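Local coordinates for 39 kDa initiator binding protein (Trichomonas vaginalis, PDB 1Q87) that binds the initiator (Inr) element of core promoters in a primitive eukaryote, and is represented by its C-terminal domain, at residues Leu59-Lys62 against Ala63-Phe67; Pro70-Pro73 against Lys74-Ile78; Gln88-Gln91 against Thr92-Lys95; Ser117-Leu120 against Ile121-Lys125. All blocks are in the same frame, centred on the assembly; numbering follows the deposited sequence.

Contact 1: residues Leu59-Lys62 against Ala63-Phe67; sequences LIEK and AAEYF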
loop_
_atom_site.group_PDB
_atom_site.type_symbol
_atom_site.label_atom_id
_atom_site.label_comp_id
_atom_site.label_asym_id
_atom_site.label_seq_id
_atom_site.Cartn_x
_atom_site.Cartn_y
_atom_site.Cartn_z
ATOM N N LEU A 59 8.396 1.192 17.284
ATOM C CA LEU A 59 7.204 1.402 16.479
ATOM C C LEU A 59 6.829 0.153 15.712
ATOM O O LEU A 59 5.674 -0.268 15.700
ATOM C CB LEU A 59 7.402 2.528 15.472
ATOM C CG LEU A 59 6.154 2.670 14.609
ATOM C CD1 LEU A 59 5.090 3.268 15.476
ATOM C CD2 LEU A 59 6.370 3.531 13.389
ATOM N N ILE A 60 7.822 -0.420 15.058
ATOM C CA ILE A 60 7.630 -1.603 14.271
ATOM C C ILE A 60 7.141 -2.756 15.154
ATOM O O ILE A 60 6.265 -3.517 14.776
ATOM C CB ILE A 60 8.957 -1.950 13.570
ATOM C CG1 ILE A 60 9.272 -0.854 12.549
ATOM C CG2 ILE A 60 8.903 -3.331 12.913
ATOM C CD1 ILE A 60 10.445 -1.172 11.639
ATOM N N GLU A 61 7.688 -2.857 16.354
ATOM C CA GLU A 61 7.322 -3.921 17.282
ATOM C C GLU A 61 5.864 -3.752 17.718
ATOM O O GLU A 61 5.100 -4.701 17.656
ATOM C CB GLU A 61 8.278 -3.892 18.484
ATOM C CG GLU A 61 8.687 -5.240 19.020
ATOM C CD GLU A 61 8.223 -5.466 20.452
ATOM O OE1 GLU A 61 8.588 -6.521 21.027
ATOM O OE2 GLU A 61 7.496 -4.600 20.997
ATOM N N LYS A 62 5.474 -2.552 18.153
ATOM C CA LYS A 62 4.079 -2.327 18.555
ATOM C C LYS A 62 3.145 -2.520 17.374
ATOM O O LYS A 62 2.088 -3.150 17.505
ATOM C CB LYS A 62 3.852 -0.923 19.110
ATOM C CG LYS A 62 4.637 -0.616 20.400
ATOM C CD LYS A 62 4.446 -1.725 21.404
ATOM C CE LYS A 62 5.300 -1.546 22.643
ATOM N NZ LYS A 62 5.155 -2.729 23.539
ATOM N N ALA A 63 3.544 -2.001 16.219
ATOM C CA ALA A 63 2.717 -2.120 15.029
ATOM C C ALA A 63 2.562 -3.604 14.667
ATOM O O ALA A 63 1.456 -4.040 14.323
ATOM C CB ALA A 63 3.314 -1.334 13.861
ATOM N N ALA A 64 3.639 -4.380 14.788
ATOM C CA ALA A 64 3.539 -5.790 14.454
ATOM C C ALA A 64 2.471 -6.455 15.308
ATOM O O ALA A 64 1.521 -7.071 14.786
ATOM C CB ALA A 64 4.903 -6.512 14.635
ATOM N N GLU A 65 2.612 -6.291 16.617
ATOM C CA GLU A 65 1.693 -6.890 17.539
ATOM C C GLU A 65 0.278 -6.538 17.185
ATOM O O GLU A 65 -0.605 -7.372 17.265
ATOM C CB GLU A 65 1.952 -6.407 18.969
ATOM C CG GLU A 65 3.149 -7.015 19.700
ATOM C CD GLU A 65 3.627 -6.122 20.866
ATOM O OE1 GLU A 65 2.793 -5.349 21.436
ATOM O OE2 GLU A 65 4.838 -6.197 21.203
ATOM N N TYR A 66 0.057 -5.300 16.791
ATOM C CA TYR A 66 -1.291 -4.847 16.534
ATOM C C TYR A 66 -1.827 -5.114 15.134
ATOM O O TYR A 66 -3.039 -5.200 14.962
ATOM C CB TYR A 66 -1.360 -3.360 16.860
ATOM C CG TYR A 66 -2.717 -2.706 16.786
ATOM C CD1 TYR A 66 -3.173 -2.119 15.611
ATOM C CD2 TYR A 66 -3.506 -2.589 17.916
ATOM C CE1 TYR A 66 -4.385 -1.415 15.566
ATOM C CE2 TYR A 66 -4.726 -1.894 17.881
ATOM C CZ TYR A 66 -5.157 -1.310 16.704
ATOM O OH TYR A 66 -6.367 -0.647 16.668
ATOM N N PHE A 67 -0.936 -5.255 14.152
ATOM C CA PHE A 67 -1.357 -5.476 12.772
ATOM C C PHE A 67 -1.258 -6.931 12.265
ATOM O O PHE A 67 -1.882 -7.263 11.275
ATOM C CB PHE A 67 -0.542 -4.596 11.811
ATOM C CG PHE A 67 -0.725 -3.115 11.998
ATOM C CD1 PHE A 67 -1.851 -2.594 12.588
ATOM C CD2 PHE A 67 0.253 -2.236 11.534
ATOM C CE1 PHE A 67 -2.002 -1.243 12.713
ATOM C CE2 PHE A 67 0.116 -0.899 11.654
ATOM C CZ PHE A 67 -1.011 -0.387 12.241
#
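The carboxylates of Glu61 and Glu65 come together at their oxygens, not face to face: their planes stand 72° apart, and Glu61 OE2 lies 3.1 Å from Glu65 OE2. The tyrosine ring of Tyr66 carries Phe67 CD1 at its edge, in plane, and meets the ring of Tyr108. This is the last part of the α-helix 56-67, where residues four apart share a side. Lys74 NZ of the next helix forms salt bridges to Glu61 OE1 and Glu65 OE2, and its charge probably offsets the repulsion between the two acceptors. Glutamate suits both positions because its chain can carry a charge to a point between the helices. Glu61 bends at chi2 (-117°) to turn its carboxylate toward that point, while Glu65 runs extended beyond CG. Lys62 lies alongside Glu65, its NZ 4.1 Å from Glu65 OE1, beyond a salt bridge; Lys62 NZ makes a long salt bridge, 3.9 Å, to Glu61 OE2. Alanines fill the covered sides: the methyl group of Ala64 meets Ala77 and Ile78 on one helix, and that of Ala63 meets Leu46 on another. The backbone follows the α-helical pattern, with Ala63 N 2.8 Å from Leu59 O and Glu65 N bonded almost straight to Glu61 O. One residue further on, Tyr66 N donates to Lys62 O at 3.0 Å, and Tyr66 CB lies 3.5 Å from that same oxygen.

Contact 2: residues Pro70-Pro73 against Lys74-Ile78; sequences PEQP and KQNAI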
loop_
_atom_site.group_PDB
_atom_site.type_symbol
_atom_site.label_atom_id
_atom_site.label_comp_id
_atom_site.label_asym_id
_atom_site.label_seq_id
_atom_site.Cartn_x
_atom_site.Cartn_y
_atom_site.Cartn_z
ATOM N N PRO A 70 -3.753 -13.379 13.763
ATOM C CA PRO A 70 -3.682 -14.190 14.988
ATOM C C PRO A 70 -2.684 -15.351 14.837
ATOM O O PRO A 70 -1.973 -15.704 15.786
ATOM C CB PRO A 70 -5.132 -14.673 15.174
ATOM C CG PRO A 70 -5.932 -13.653 14.463
ATOM C CD PRO A 70 -5.114 -13.416 13.203
ATOM N N GLU A 71 -2.597 -15.931 13.646
ATOM C CA GLU A 71 -1.678 -17.039 13.475
ATOM C C GLU A 71 -0.405 -16.569 12.850
ATOM O O GLU A 71 0.448 -17.387 12.450
ATOM C CB GLU A 71 -2.259 -18.150 12.590
ATOM C CG GLU A 71 -3.639 -17.904 12.052
ATOM C CD GLU A 71 -3.685 -16.739 11.110
ATOM O OE1 GLU A 71 -2.938 -16.768 10.111
ATOM O OE2 GLU A 71 -4.476 -15.810 11.373
ATOM N N GLN A 72 -0.241 -15.256 12.760
ATOM C CA GLN A 72 0.997 -14.789 12.135
ATOM C C GLN A 72 2.107 -14.637 13.172
ATOM O O GLN A 72 1.903 -14.035 14.229
ATOM C CB GLN A 72 0.754 -13.451 11.393
ATOM C CG GLN A 72 1.972 -12.918 10.626
ATOM C CD GLN A 72 1.676 -11.637 9.861
ATOM O OE1 GLN A 72 0.617 -11.031 10.022
ATOM N NE2 GLN A 72 2.629 -11.220 9.019
ATOM N N PRO A 73 3.283 -15.222 12.904
ATOM C CA PRO A 73 4.381 -15.080 13.876
ATOM C C PRO A 73 4.763 -13.580 14.008
ATOM O O PRO A 73 4.844 -12.862 12.996
ATOM C CB PRO A 73 5.511 -15.892 13.263
ATOM C CG PRO A 73 4.797 -16.862 12.294
ATOM C CD PRO A 73 3.687 -16.010 11.735
ATOM N N LYS A 74 4.978 -13.114 15.239
ATOM C CA LYS A 74 5.341 -11.723 15.462
ATOM C C LYS A 74 6.604 -11.333 14.696
ATOM O O LYS A 74 6.692 -10.233 14.158
ATOM C CB LYS A 74 5.535 -11.455 16.955
ATOM C CG LYS A 74 5.937 -10.021 17.285
ATOM C CD LYS A 74 5.830 -9.803 18.794
ATOM C CE LYS A 74 6.329 -8.430 19.250
ATOM N NZ LYS A 74 6.455 -8.372 20.742
ATOM N N GLN A 75 7.567 -12.242 14.649
ATOM C CA GLN A 75 8.817 -11.965 13.958
ATOM C C GLN A 75 8.578 -11.714 12.499
ATOM O O GLN A 75 9.226 -10.838 11.894
ATOM C CB GLN A 75 9.817 -13.112 14.095
ATOM C CG GLN A 75 10.997 -12.748 14.989
ATOM C CD GLN A 75 11.668 -11.449 14.574
ATOM O OE1 GLN A 75 11.965 -10.591 15.422
ATOM N NE2 GLN A 75 11.914 -11.295 13.264
ATOM N N ASN A 76 7.659 -12.485 11.927
ATOM C CA ASN A 76 7.361 -12.300 10.515
ATOM C C ASN A 76 6.774 -10.925 10.247
ATOM O O ASN A 76 7.206 -10.232 9.342
ATOM C CB ASN A 76 6.387 -13.354 10.006
ATOM C CG ASN A 76 5.919 -13.062 8.606
ATOM O OD1 ASN A 76 4.785 -12.628 8.391
ATOM N ND2 ASN A 76 6.791 -13.278 7.648
ATOM N N ALA A 77 5.790 -10.545 11.048
ATOM C CA ALA A 77 5.138 -9.272 10.871
ATOM C C ALA A 77 6.178 -8.148 10.986
ATOM O O ALA A 77 6.093 -7.150 10.264
ATOM C CB ALA A 77 4.047 -9.102 11.913
ATOM N N ILE A 78 7.156 -8.330 11.881
ATOM C CA ILE A 78 8.216 -7.340 12.114
ATOM C C ILE A 78 9.108 -7.216 10.887
ATOM O O ILE A 78 9.498 -6.122 10.482
ATOM C CB ILE A 78 9.084 -7.736 13.328
ATOM C CG1 ILE A 78 8.340 -7.423 14.618
ATOM C CG2 ILE A 78 10.407 -6.981 13.316
ATOM C CD1 ILE A 78 9.138 -7.814 15.849
#
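Pro73, extended at psi 137°, passes its carbonyl into the first turn of a helix, where Pro73 O accepts from Ala77 N at 3.2 Å. This is the N-terminal start of helix 74-84, with Pro73 in the N-cap position. Proline suits the place: its ring fixes phi near the value needed there, and although proline has no N-H, at the start of a helix there is no preceding turn of carbonyls for one to bond to, so nothing is lost.

The side chains add a second link one residue earlier. Gln72 reaches past the proline and crosses Asn76 at about a right angle, the two amide planes 45° apart. Its NE2 donates to Asn76 OD1 at 2.7 Å; the bond is nearly straight, at 167°, and lies in the carbonyl plane of Asn76 as well as close to the amide plane of Gln72. With CG anti to the backbone N and the rest of the chain extended, Gln72 spans the distance without a bend. Its other amide atom, OE1, is held by the backbone N of Gln69, so both ends of the amide are used and its rotation is fixed. Glutamine is apt here because one group both donates and accepts.

The extended Lys74 runs to the acidic pair of helix 56-67, while Ala77 turns its small side chain to Ala64 of that helix. Between cap and helix, Gln72 NE2 also lies over the backbone of Ala77, 3.7 Å from Ala77 CA, and Pro73 CD rests 4.2 Å from Asn76 CB.

Contact 3: residues Gln88-Gln91 against Thr92-Lys95; sequences QEEQ and TKSK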
loop_
_atom_site.group_PDB
_atom_site.type_symbol
_atom_site.label_atom_id
_atom_site.label_comp_id
_atom_site.label_asym_id
_atom_site.label_seq_id
_atom_site.Cartn_x
_atom_site.Cartn_y
_atom_site.Cartn_z
ATOM N N GLN A 88 15.824 1.816 6.069
ATOM C CA GLN A 88 16.226 0.991 7.202
ATOM C C GLN A 88 17.179 1.788 8.101
ATOM O O GLN A 88 17.125 1.707 9.327
ATOM C CB GLN A 88 16.955 -0.269 6.720
ATOM C CG GLN A 88 16.242 -1.015 5.633
ATOM C CD GLN A 88 14.814 -1.231 5.990
ATOM O OE1 GLN A 88 14.518 -1.791 7.044
ATOM N NE2 GLN A 88 13.903 -0.776 5.126
ATOM N N GLU A 89 18.055 2.555 7.465
ATOM C CA GLU A 89 19.061 3.354 8.160
ATOM C C GLU A 89 18.520 4.336 9.204
ATOM O O GLU A 89 19.154 4.539 10.242
ATOM C CB GLU A 89 19.930 4.100 7.136
ATOM C CG GLU A 89 19.417 4.047 5.690
ATOM C CD GLU A 89 19.442 2.640 5.091
ATOM O OE1 GLU A 89 18.386 2.201 4.583
ATOM O OE2 GLU A 89 20.509 1.978 5.118
ATOM N N GLU A 90 17.365 4.949 8.943
ATOM C CA GLU A 90 16.771 5.876 9.907
ATOM C C GLU A 90 16.467 5.194 11.259
ATOM O O GLU A 90 15.978 4.066 11.322
ATOM C CB GLU A 90 15.502 6.479 9.320
ATOM C CG GLU A 90 14.680 7.238 10.325
ATOM C CD GLU A 90 13.547 7.994 9.668
ATOM O OE1 GLU A 90 12.705 7.349 8.993
ATOM O OE2 GLU A 90 13.508 9.237 9.826
ATOM N N GLN A 91 16.727 5.915 12.336
ATOM C CA GLN A 91 16.569 5.409 13.686
ATOM C C GLN A 91 15.256 5.687 14.374
ATOM O O GLN A 91 15.016 5.170 15.475
ATOM C CB GLN A 91 17.676 5.986 14.572
ATOM C CG GLN A 91 19.088 5.735 14.072
ATOM C CD GLN A 91 20.123 6.034 15.135
ATOM O OE1 GLN A 91 20.109 5.435 16.217
ATOM N NE2 GLN A 91 21.022 6.961 14.840
ATOM N N THR A 92 14.418 6.535 13.787
ATOM C CA THR A 92 13.149 6.838 14.443
ATOM C C THR A 92 12.024 7.023 13.453
ATOM O O THR A 92 12.269 7.213 12.267
ATOM C CB THR A 92 13.255 8.099 15.360
ATOM O OG1 THR A 92 13.111 9.305 14.590
ATOM C CG2 THR A 92 14.599 8.100 16.070
ATOM N N LYS A 93 10.791 6.957 13.953
ATOM C CA LYS A 93 9.609 7.097 13.115
ATOM C C LYS A 93 8.622 8.035 13.727
ATOM O O LYS A 93 8.668 8.280 14.934
ATOM C CB LYS A 93 8.961 5.705 12.875
ATOM C CG LYS A 93 9.294 5.052 11.494
ATOM C CD LYS A 93 10.766 5.066 11.099
ATOM C CE LYS A 93 11.124 4.137 9.931
ATOM N NZ LYS A 93 11.003 4.705 8.522
ATOM N N SER A 94 7.724 8.573 12.903
ATOM C CA SER A 94 6.734 9.492 13.420
ATOM C C SER A 94 5.350 9.152 12.899
ATOM O O SER A 94 5.182 8.196 12.134
ATOM C CB SER A 94 7.102 10.943 13.062
ATOM O OG SER A 94 6.686 11.296 11.753
ATOM N N LYS A 95 4.363 9.941 13.307
ATOM C CA LYS A 95 3.005 9.688 12.902
ATOM C C LYS A 95 2.974 9.645 11.373
ATOM O O LYS A 95 2.421 8.728 10.800
ATOM C CB LYS A 95 2.044 10.780 13.430
ATOM C CG LYS A 95 0.601 10.264 13.620
ATOM C CD LYS A 95 -0.509 11.340 13.760
ATOM C CE LYS A 95 -0.082 12.562 14.565
ATOM N NZ LYS A 95 0.640 13.544 13.677
#
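Glu90 and Lys93 form the tight part of this turn, their side chains meeting in a salt bridge with Glu90 OE1 3.2 Å from Lys93 NZ. The ammonium comes to the anti side of that oxygen, 16° out of the carboxylate plane. Glu90 reaches it by standing extended, its CG turned anti to the backbone N (chi1 169°), whereas Lys93 folds at chi2 and chi4, which brings NZ off the side of the strand. The lysine's aliphatic part joins in, with Lys93 CD 3.7 Å from Glu90 OE1. Glu90 CD lies 3.0 Å from Thr92 O, both carboxylate oxygens also being close to it; the lysine charge may partly offset the repulsion between these oxygens. A second bond, from Lys93 NZ to the carbonyl of Met85, suits a long, flexible, positively charged side chain to a buried position where two oxygens await it. Thr92, β-branched as befits a strand, is packed closely too, its CG2 3.0 Å from Gln91 O, and lies against Thr53 and Met55.

The opposite character belongs to the exposed Gln91: only its CB touches, 3.4 Å from Thr92 N, and the rest extends away. Backbone bonds of Gln91 with Arg56 and of Lys93 with Val54 join strand 92-94 to strand 53-55, so the whole is a loop entering a small two-stranded antiparallel ribbon, after which Ser94 is the N-cap of helix 95-105.

Contact 4: residues Ser117-Leu120 against Ile121-Lys125; sequences SLLL and ISNNK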
loop_
_atom_site.group_PDB
_atom_site.type_symbol
_atom_site.label_atom_id
_atom_site.label_comp_id
_atom_site.label_asym_id
_atom_site.label_seq_id
_atom_site.Cartn_x
_atom_site.Cartn_y
_atom_site.Cartn_z
ATOM N N SER A 117 -0.980 -9.708 -1.050
ATOM C CA SER A 117 -1.544 -9.622 -2.385
ATOM C C SER A 117 -0.642 -8.872 -3.366
ATOM O O SER A 117 -0.184 -9.444 -4.363
ATOM C CB SER A 117 -2.914 -8.966 -2.337
ATOM O OG SER A 117 -3.375 -8.710 -3.648
ATOM N N LEU A 118 -0.359 -7.604 -3.065
ATOM C CA LEU A 118 0.466 -6.778 -3.936
ATOM C C LEU A 118 1.846 -7.350 -4.074
ATOM O O LEU A 118 2.373 -7.492 -5.178
ATOM C CB LEU A 118 0.581 -5.337 -3.401
ATOM C CG LEU A 118 0.907 -4.142 -4.328
ATOM C CD1 LEU A 118 2.082 -3.369 -3.795
ATOM C CD2 LEU A 118 1.230 -4.593 -5.724
ATOM N N LEU A 119 2.443 -7.654 -2.941
ATOM C CA LEU A 119 3.781 -8.176 -2.929
ATOM C C LEU A 119 3.970 -9.445 -3.770
ATOM O O LEU A 119 5.038 -9.669 -4.354
ATOM C CB LEU A 119 4.172 -8.450 -1.495
ATOM C CG LEU A 119 5.590 -8.071 -1.124
ATOM C CD1 LEU A 119 5.960 -6.770 -1.810
ATOM C CD2 LEU A 119 5.658 -7.920 0.412
ATOM N N LEU A 120 2.933 -10.273 -3.844
ATOM C CA LEU A 120 3.044 -11.520 -4.581
ATOM C C LEU A 120 3.103 -11.266 -6.087
ATOM O O LEU A 120 3.820 -11.965 -6.807
ATOM C CB LEU A 120 1.884 -12.446 -4.216
ATOM C CG LEU A 120 2.100 -13.943 -4.460
ATOM C CD1 LEU A 120 1.516 -14.340 -5.810
ATOM C CD2 LEU A 120 3.604 -14.274 -4.351
ATOM N N ILE A 121 2.370 -10.250 -6.546
ATOM C CA ILE A 121 2.327 -9.850 -7.960
ATOM C C ILE A 121 3.712 -9.422 -8.459
ATOM O O ILE A 121 4.202 -9.931 -9.467
ATOM C CB ILE A 121 1.380 -8.652 -8.172
ATOM C CG1 ILE A 121 0.008 -8.956 -7.589
ATOM C CG2 ILE A 121 1.250 -8.343 -9.619
ATOM C CD1 ILE A 121 -0.605 -10.209 -8.123
ATOM N N SER A 122 4.335 -8.487 -7.752
ATOM C CA SER A 122 5.650 -7.993 -8.139
ATOM C C SER A 122 6.722 -9.075 -8.065
ATOM O O SER A 122 7.688 -9.053 -8.831
ATOM C CB SER A 122 6.059 -6.811 -7.252
ATOM O OG SER A 122 7.457 -6.548 -7.310
ATOM N N ASN A 123 6.566 -10.010 -7.132
ATOM C CA ASN A 123 7.545 -11.084 -6.984
ATOM C C ASN A 123 7.491 -12.018 -8.177
ATOM O O ASN A 123 8.447 -12.740 -8.438
ATOM C CB ASN A 123 7.313 -11.882 -5.690
ATOM C CG ASN A 123 7.905 -11.190 -4.456
ATOM O OD1 ASN A 123 9.107 -10.914 -4.397
ATOM N ND2 ASN A 123 7.060 -10.915 -3.469
ATOM N N ASN A 124 6.377 -11.984 -8.905
ATOM C CA ASN A 124 6.193 -12.832 -10.080
ATOM C C ASN A 124 6.358 -12.095 -11.395
ATOM O O ASN A 124 6.169 -12.684 -12.448
ATOM C CB ASN A 124 4.800 -13.472 -10.074
ATOM C CG ASN A 124 4.595 -14.415 -8.912
ATOM O OD1 ASN A 124 5.533 -15.085 -8.457
ATOM N ND2 ASN A 124 3.358 -14.491 -8.429
ATOM N N LYS A 125 6.703 -10.814 -11.343
ATOM C CA LYS A 125 6.840 -10.013 -12.556
ATOM C C LYS A 125 8.115 -9.181 -12.565
ATOM O O LYS A 125 8.078 -7.978 -12.829
ATOM C CB LYS A 125 5.623 -9.085 -12.703
ATOM C CG LYS A 125 4.268 -9.802 -12.634
ATOM C CD LYS A 125 3.539 -9.733 -13.966
ATOM C CE LYS A 125 2.473 -8.633 -14.007
ATOM N NZ LYS A 125 1.118 -9.161 -13.661
#
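Ile121 packs back on the turn before it, where its CB and its CG1-CD1 branch meet carbonyl oxygens. CB lies 3.4 Å from Leu118 O. CG1, held anti to the carbonyl carbon by chi1 of -53°, comes to 3.3 Å from Ser117 O. A chi2 of -55° turns CD1 across the helix, 3.9 Å from Ser117 O. Beyond the segments the side chain reaches Asp194 and Phe197, so a branched hydrocarbon suits a place between backbone carbonyls and the ring of Phe197.

The turn itself is loosely bonded. Leu118 O takes weak bonds from both Ile121 N and Ser122 N, and only the bond from Asn123 N to Leu119 O, at 3.2 Å, is of ordinary strength across the two segments. Further on, Asn124 N bonds to Ile121 O, three residues back, at 3.0 Å, with a weak share to Leu120 O, so the coil tightens as it ends. The amide of Asn124 lies beside Leu120, its ND2 3.2 Å from Leu120 CD1; asparagine, polar and short, is suited to this exposed exit. The hydroxyls are used elsewhere: Ser117 OG bonds to Asp194, and Ser122 OG to the backbone N of Leu129. Together these features describe the C-terminal turn of helix 111-123, one side of which packs on helix 193-199, with the chain then leaving toward a loop.

In the fold
Contacts 1 and 2 form one unit of two consecutive helices, their centres about 10 Å apart. They are tied by Lys74 NZ, 2.7 Å from Glu65 OE2 and 2.8 Å from Glu61 OE1, and by packing of Ala64 CB 3.6 Å from Ile78 CG1. Contact 3 touches contact 1 through Leu59 CD2, which lies 3.4 Å from Lys93 CB, so strand 92-94 rests on helix 56-67. Contact 3 and contact 2 do not touch, their nearest atoms about 7 Å apart. Contact 4 stands apart, its centre 20 to 26 Å from those of the other three, on a helix that packs on helix 193-199.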